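Local coordinates for protein seryl-tRNA synthetase (Pyrococcus horikoshii, PDB 2DQ0) that catalyses the attachment of serine to tRNA(Ser), probably also to tRNA(Sec), through a seryl-adenylate intermediate formed from serine and ATP, at residues L18-E23 and I343-L348; E318-I323 and A352-D357. All coordinates share one frame; numbering follows the deposited sequence.

Contact 1: residues L18-E23 and I343-L348; sequences LIKRGE and ICTGDL
With chi1 at 49°, Thr345 places OG1 between its backbone N and carbonyl carbon, facing Lys20, and Arg21 runs straight from CG to NE (chi3 175°), carrying its guanidinium past Thr345 to Leu348. Thr345 OG1 points at Lys20 O in the last turn of helix 11-21; a hydrogen bond is indicated, though its length is doubtful. The same hydroxyl is also bonded to Gly117 N, while Thr345 CG2 lies 3.8 Å from Lys20 CB. Threonine suits this place by offering both a hydroxyl and a methyl. Farther along, Arg21 CG lies 3.7 Å from Thr345 O, and NH1 comes obliquely to Leu348 CD2 at 3.9 Å. Asn108 O and Gly349 O bind NH1 and NH2 respectively. An unbranched methionine in place of Arg21 would probably leave both carbonyls without their donors and Leu348 with a thinner cover. Gly22 ends the helix in a Schellman motif; at its positive phi a CB would jam against the carbonyl O of Arg21. The contact thus ties the tRNA-binding N-terminal extension to the catalytic core chiefly through backbone carbonyls that call for donors, which a neutral hydroxyl and a guanidinium with several N-H groups both supply.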
loop_
_atom_site.group_PDB
_atom_site.type_symbol
_atom_site.label_atom_id
_atom_site.label_comp_id
_atom_site.label_asym_id
_atom_site.label_seq_id
_atom_site.Cartn_x
_atom_site.Cartn_y
_atom_site.Cartn_z
ATOM N N LEU A 18 -0.776 -17.075 -31.815
ATOM C CA LEU A 18 -1.144 -15.668 -31.811
ATOM C C LEU A 18 -2.572 -15.538 -32.315
ATOM O O LEU A 18 -3.335 -14.696 -31.840
ATOM C CB LEU A 18 -0.212 -14.898 -32.731
ATOM C CG LEU A 18 0.809 -13.952 -32.103
ATOM C CD1 LEU A 18 1.355 -14.510 -30.803
ATOM C CD2 LEU A 18 1.912 -13.697 -33.112
ATOM N N ILE A 19 -2.938 -16.378 -33.282
ATOM C CA ILE A 19 -4.285 -16.338 -33.825
ATOM C C ILE A 19 -5.269 -16.989 -32.855
ATOM O O ILE A 19 -6.403 -16.531 -32.718
ATOM C CB ILE A 19 -4.349 -17.001 -35.219
ATOM C CG1 ILE A 19 -3.595 -16.122 -36.222
ATOM C CG2 ILE A 19 -5.796 -17.136 -35.687
ATOM C CD1 ILE A 19 -3.370 -16.771 -37.556
ATOM N N LYS A 20 -4.846 -18.045 -32.170
ATOM C CA LYS A 20 -5.734 -18.677 -31.203
ATOM C C LYS A 20 -5.961 -17.683 -30.060
ATOM O O LYS A 20 -6.949 -17.773 -29.328
ATOM C CB LYS A 20 -5.102 -19.937 -30.618
ATOM C CG LYS A 20 -5.007 -21.132 -31.527
ATOM C CD LYS A 20 -4.335 -22.291 -30.774
ATOM C CE LYS A 20 -3.962 -23.438 -31.703
ATOM N NZ LYS A 20 -2.976 -24.365 -31.085
ATOM N N ARG A 21 -5.031 -16.740 -29.913
ATOM C CA ARG A 21 -5.101 -15.755 -28.841
ATOM C C ARG A 21 -5.846 -14.504 -29.213
ATOM O O ARG A 21 -6.229 -13.750 -28.345
ATOM C CB ARG A 21 -3.700 -15.352 -28.379
ATOM C CG ARG A 21 -3.076 -16.241 -27.322
ATOM C CD ARG A 21 -1.671 -15.729 -26.996
ATOM N NE ARG A 21 -1.044 -16.455 -25.895
ATOM C CZ ARG A 21 -1.402 -16.352 -24.622
ATOM N NH1 ARG A 21 -0.759 -17.056 -23.710
ATOM N NH2 ARG A 21 -2.394 -15.545 -24.258
ATOM N N GLY A 22 -6.043 -14.279 -30.504
ATOM C CA GLY A 22 -6.737 -13.084 -30.930
ATOM C C GLY A 22 -5.758 -11.932 -31.046
ATOM O O GLY A 22 -6.138 -10.761 -31.012
ATOM N N GLU A 23 -4.482 -12.257 -31.175
ATOM C CA GLU A 23 -3.462 -11.227 -31.301
ATOM C C GLU A 23 -3.022 -11.167 -32.750
ATOM O O GLU A 23 -1.835 -11.266 -33.055
ATOM C CB GLU A 23 -2.273 -11.560 -30.405
ATOM C CG GLU A 23 -2.659 -11.726 -28.967
ATOM C CD GLU A 23 -3.244 -10.448 -28.389
ATOM O OE1 GLU A 23 -2.521 -9.431 -28.346
ATOM O OE2 GLU A 23 -4.425 -10.459 -27.979
ATOM N N ILE A 343 -9.274 -21.752 -18.614
ATOM C CA ILE A 343 -9.417 -20.558 -19.400
ATOM C C ILE A 343 -8.925 -20.760 -20.804
ATOM O O ILE A 343 -7.866 -21.347 -21.015
ATOM C CB ILE A 343 -8.700 -19.417 -18.695
ATOM C CG1 ILE A 343 -9.459 -19.147 -17.390
ATOM C CG2 ILE A 343 -8.593 -18.176 -19.612
ATOM C CD1 ILE A 343 -8.772 -18.177 -16.500
ATOM N N CYS A 344 -9.714 -20.268 -21.755
ATOM C CA CYS A 344 -9.414 -20.403 -23.171
ATOM C C CYS A 344 -8.362 -19.428 -23.688
ATOM O O CYS A 344 -7.986 -18.466 -23.005
ATOM C CB CYS A 344 -10.710 -20.319 -24.010
ATOM S SG CYS A 344 -11.571 -18.709 -24.148
ATOM N N THR A 345 -7.889 -19.707 -24.901
ATOM C CA THR A 345 -6.852 -18.921 -25.542
ATOM C C THR A 345 -7.115 -17.425 -25.583
ATOM O O THR A 345 -6.201 -16.628 -25.315
ATOM C CB THR A 345 -6.587 -19.421 -26.986
ATOM O OG1 THR A 345 -7.833 -19.550 -27.682
ATOM C CG2 THR A 345 -5.862 -20.774 -26.973
ATOM N N GLY A 346 -8.356 -17.052 -25.905
ATOM C CA GLY A 346 -8.720 -15.645 -25.996
ATOM C C GLY A 346 -8.892 -14.898 -24.680
ATOM O O GLY A 346 -8.814 -13.671 -24.641
ATOM N N ASP A 347 -9.114 -15.619 -23.591
ATOM C CA ASP A 347 -9.304 -14.967 -22.305
ATOM C C ASP A 347 -8.126 -15.286 -21.406
ATOM O O ASP A 347 -8.178 -15.048 -20.201
ATOM C CB ASP A 347 -10.603 -15.487 -21.676
ATOM C CG ASP A 347 -11.054 -14.669 -20.484
ATOM O OD1 ASP A 347 -10.989 -13.419 -20.560
ATOM O OD2 ASP A 347 -11.493 -15.282 -19.482
ATOM N N LEU A 348 -7.050 -15.799 -21.998
ATOM C CA LEU A 348 -5.903 -16.210 -21.210
ATOM C C LEU A 348 -4.909 -15.180 -20.682
ATOM O O LEU A 348 -4.446 -15.301 -19.536
ATOM C CB LEU A 348 -5.142 -17.320 -21.940
ATOM C CG LEU A 348 -4.009 -17.969 -21.120
ATOM C CD1 LEU A 348 -4.534 -18.373 -19.738
ATOM C CD2 LEU A 348 -3.425 -19.182 -21.878
#

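Contact 2: residues E318-I323 and A352-D357; sequences EWHEKI and AAKKYD
His320 and Tyr356 form an offset stack between helix 316-333 and strand 354-362, with ring centroids 4.9 Å apart and planes inclined by 21°. His320 has CG anti to its backbone N (chi1 -174°), which sends the imidazole from the helix straight to the strand. Tyr356 has CG anti to its carbonyl carbon, beside its own N, and its CD1-CE1 side lies over one face of the imidazole, displaced toward the rim. At the edge of that ring stands Lys354, whose CG lies in the imidazole plane 3.7 Å from His320 CE1; the two side chains cross at about a right angle. Histidine is apt here because it is flat enough to stack yet keeps a polar nitrogen, NE2, bonded to Ala374 O on the neighbouring strand 367-376.

Lys354, anti at every torsion from chi1 on, stands out from the strand nearly at right angles to it; Tyr356, two residues on, slants back so that its OH lies 2.9 Å from Lys354 NZ. Ser113 OG is a second partner of that NZ. Glu321 bends at chi2 (57°), which swings its carboxylate toward the tyrosine, with OE2 3.3 Å from Tyr356 CE1 and OE1 in the ring plane at the edge. Its bond with Tyr356 OH is at most weak. Alternation of the strand sends Lys355 CB away from the helix, and its side chain comes within about 6 Å of the bound seryl-adenylate analogue. The helix-facing side therefore combines aromatic stacking with a phenol set between an ammonium and a carboxylate. The lysine would be expected to polarise the phenol oxygen it donates to and to offset part of the glutamate's charge, so polar groups can line this partly buried helix-sheet interface of the class II core.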
loop_
_atom_site.group_PDB
_atom_site.type_symbol
_atom_site.label_atom_id
_atom_site.label_comp_id
_atom_site.label_asym_id
_atom_site.label_seq_id
_atom_site.Cartn_x
_atom_site.Cartn_y
_atom_site.Cartn_z
ATOM N N GLU A 318 3.075 -30.294 -13.006
ATOM C CA GLU A 318 2.585 -31.019 -11.853
ATOM C C GLU A 318 2.286 -30.012 -10.734
ATOM O O GLU A 318 1.311 -30.161 -9.987
ATOM C CB GLU A 318 3.625 -32.022 -11.391
ATOM C CG GLU A 318 3.071 -33.077 -10.463
ATOM C CD GLU A 318 4.161 -33.933 -9.874
ATOM O OE1 GLU A 318 5.171 -34.165 -10.583
ATOM O OE2 GLU A 318 4.000 -34.375 -8.714
ATOM N N TRP A 319 3.131 -28.987 -10.621
ATOM C CA TRP A 319 2.934 -27.959 -9.608
ATOM C C TRP A 319 1.658 -27.178 -9.871
ATOM O O TRP A 319 0.870 -26.909 -8.949
ATOM C CB TRP A 319 4.135 -27.013 -9.565
ATOM C CG TRP A 319 5.109 -27.478 -8.545
ATOM C CD1 TRP A 319 6.359 -27.997 -8.770
ATOM C CD2 TRP A 319 4.839 -27.669 -7.157
ATOM N NE1 TRP A 319 6.870 -28.515 -7.608
ATOM C CE2 TRP A 319 5.961 -28.331 -6.599
ATOM C CE3 TRP A 319 3.749 -27.350 -6.324
ATOM C CZ2 TRP A 319 6.030 -28.687 -5.247
ATOM C CZ3 TRP A 319 3.814 -27.701 -4.975
ATOM C CH2 TRP A 319 4.951 -28.366 -4.449
ATOM N N HIS A 320 1.468 -26.820 -11.138
ATOM C CA HIS A 320 0.293 -26.083 -11.565
ATOM C C HIS A 320 -0.910 -26.807 -11.003
ATOM O O HIS A 320 -1.795 -26.232 -10.366
ATOM C CB HIS A 320 0.195 -26.083 -13.094
ATOM C CG HIS A 320 -0.914 -25.232 -13.629
ATOM N ND1 HIS A 320 -1.366 -25.326 -14.926
ATOM C CD2 HIS A 320 -1.635 -24.239 -13.053
ATOM C CE1 HIS A 320 -2.316 -24.428 -15.127
ATOM N NE2 HIS A 320 -2.498 -23.756 -14.004
ATOM N N GLU A 321 -0.923 -28.100 -11.239
ATOM C CA GLU A 321 -2.014 -28.913 -10.792
ATOM C C GLU A 321 -2.157 -28.932 -9.271
ATOM O O GLU A 321 -3.263 -29.075 -8.758
ATOM C CB GLU A 321 -1.824 -30.312 -11.355
ATOM C CG GLU A 321 -3.103 -30.932 -11.819
ATOM C CD GLU A 321 -3.825 -30.098 -12.850
ATOM O OE1 GLU A 321 -3.248 -29.851 -13.935
ATOM O OE2 GLU A 321 -4.978 -29.696 -12.565
ATOM N N LYS A 322 -1.054 -28.782 -8.540
ATOM C CA LYS A 322 -1.150 -28.804 -7.081
ATOM C C LYS A 322 -1.641 -27.483 -6.483
ATOM O O LYS A 322 -2.452 -27.487 -5.541
ATOM C CB LYS A 322 0.188 -29.138 -6.435
ATOM C CG LYS A 322 0.749 -30.512 -6.715
ATOM C CD LYS A 322 2.076 -30.646 -5.968
ATOM C CE LYS A 322 2.877 -31.849 -6.415
ATOM N NZ LYS A 322 4.286 -31.790 -5.918
ATOM N N ILE A 323 -1.163 -26.354 -7.012
ATOM C CA ILE A 323 -1.591 -25.091 -6.446
ATOM C C ILE A 323 -3.079 -24.840 -6.608
ATOM O O ILE A 323 -3.725 -24.351 -5.663
ATOM C CB ILE A 323 -0.766 -23.894 -6.972
ATOM C CG1 ILE A 323 -1.023 -23.656 -8.449
ATOM C CG2 ILE A 323 0.710 -24.133 -6.698
ATOM C CD1 ILE A 323 -0.034 -22.662 -9.042
ATOM N N ALA A 352 0.532 -16.343 -18.766
ATOM C CA ALA A 352 0.330 -17.774 -18.620
ATOM C C ALA A 352 0.340 -18.623 -19.875
ATOM O O ALA A 352 0.025 -18.165 -20.971
ATOM C CB ALA A 352 -0.957 -18.025 -17.849
ATOM N N ALA A 353 0.727 -19.876 -19.689
ATOM C CA ALA A 353 0.719 -20.859 -20.763
ATOM C C ALA A 353 -0.627 -21.580 -20.631
ATOM O O ALA A 353 -1.227 -21.986 -21.617
ATOM C CB ALA A 353 1.858 -21.855 -20.586
ATOM N N LYS A 354 -1.082 -21.737 -19.392
ATOM C CA LYS A 354 -2.356 -22.381 -19.076
ATOM C C LYS A 354 -2.839 -21.803 -17.747
ATOM O O LYS A 354 -2.030 -21.511 -16.851
ATOM C CB LYS A 354 -2.191 -23.898 -18.956
ATOM C CG LYS A 354 -3.476 -24.622 -18.629
ATOM C CD LYS A 354 -3.290 -26.123 -18.569
ATOM C CE LYS A 354 -4.605 -26.855 -18.429
ATOM N NZ LYS A 354 -4.379 -28.332 -18.471
ATOM N N LYS A 355 -4.150 -21.631 -17.617
ATOM C CA LYS A 355 -4.698 -21.055 -16.399
ATOM C C LYS A 355 -6.009 -21.669 -15.924
ATOM O O LYS A 355 -6.911 -21.934 -16.723
ATOM C CB LYS A 355 -4.867 -19.547 -16.600
ATOM C CG LYS A 355 -5.520 -18.809 -15.439
ATOM C CD LYS A 355 -5.009 -17.374 -15.325
ATOM C CE LYS A 355 -5.357 -16.500 -16.513
ATOM N NZ LYS A 355 -4.458 -15.293 -16.561
ATOM N N TYR A 356 -6.101 -21.909 -14.617
ATOM C CA TYR A 356 -7.323 -22.439 -14.021
ATOM C C TYR A 356 -7.880 -21.366 -13.095
ATOM O O TYR A 356 -7.128 -20.716 -12.378
ATOM C CB TYR A 356 -7.055 -23.685 -13.186
ATOM C CG TYR A 356 -6.673 -24.916 -13.953
ATOM C CD1 TYR A 356 -5.601 -25.699 -13.539
ATOM C CD2 TYR A 356 -7.415 -25.344 -15.053
ATOM C CE1 TYR A 356 -5.276 -26.881 -14.193
ATOM C CE2 TYR A 356 -7.096 -26.534 -15.722
ATOM C CZ TYR A 356 -6.024 -27.296 -15.277
ATOM O OH TYR A 356 -5.701 -28.482 -15.892
ATOM N N ASP A 357 -9.195 -21.183 -13.113
ATOM C CA ASP A 357 -9.847 -20.217 -12.238
ATOM C C ASP A 357 -10.859 -20.925 -11.347
ATOM O O ASP A 357 -11.477 -21.918 -11.736
ATOM C CB ASP A 357 -10.616 -19.162 -13.046
ATOM C CG ASP A 357 -9.733 -18.047 -13.584
ATOM O OD1 ASP A 357 -8.493 -18.198 -13.613
ATOM O OD2 ASP A 357 -10.297 -17.011 -14.002
#

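Contact 1 is the more buried, although Lys20 at its margin is exposed; contact 2 is only partly buried, with His320 and Tyr356 inside and Glu321 and Lys354 nearer solvent. Contact 1 joins two domains through a helix end and a loop, whereas contact 2 is internal to the catalytic core. They meet on one piece of chain: the loop holding 343-348 leads into strand 354-362. Lys355 links them, its NZ 3.0 Å from Leu348 O, and Arg21 NH1 makes a weak bond to Ala352 O. Backbone carbonyls receive most of the bonds at the domain junction; between helix and sheet, side-chain rings and charges dominate.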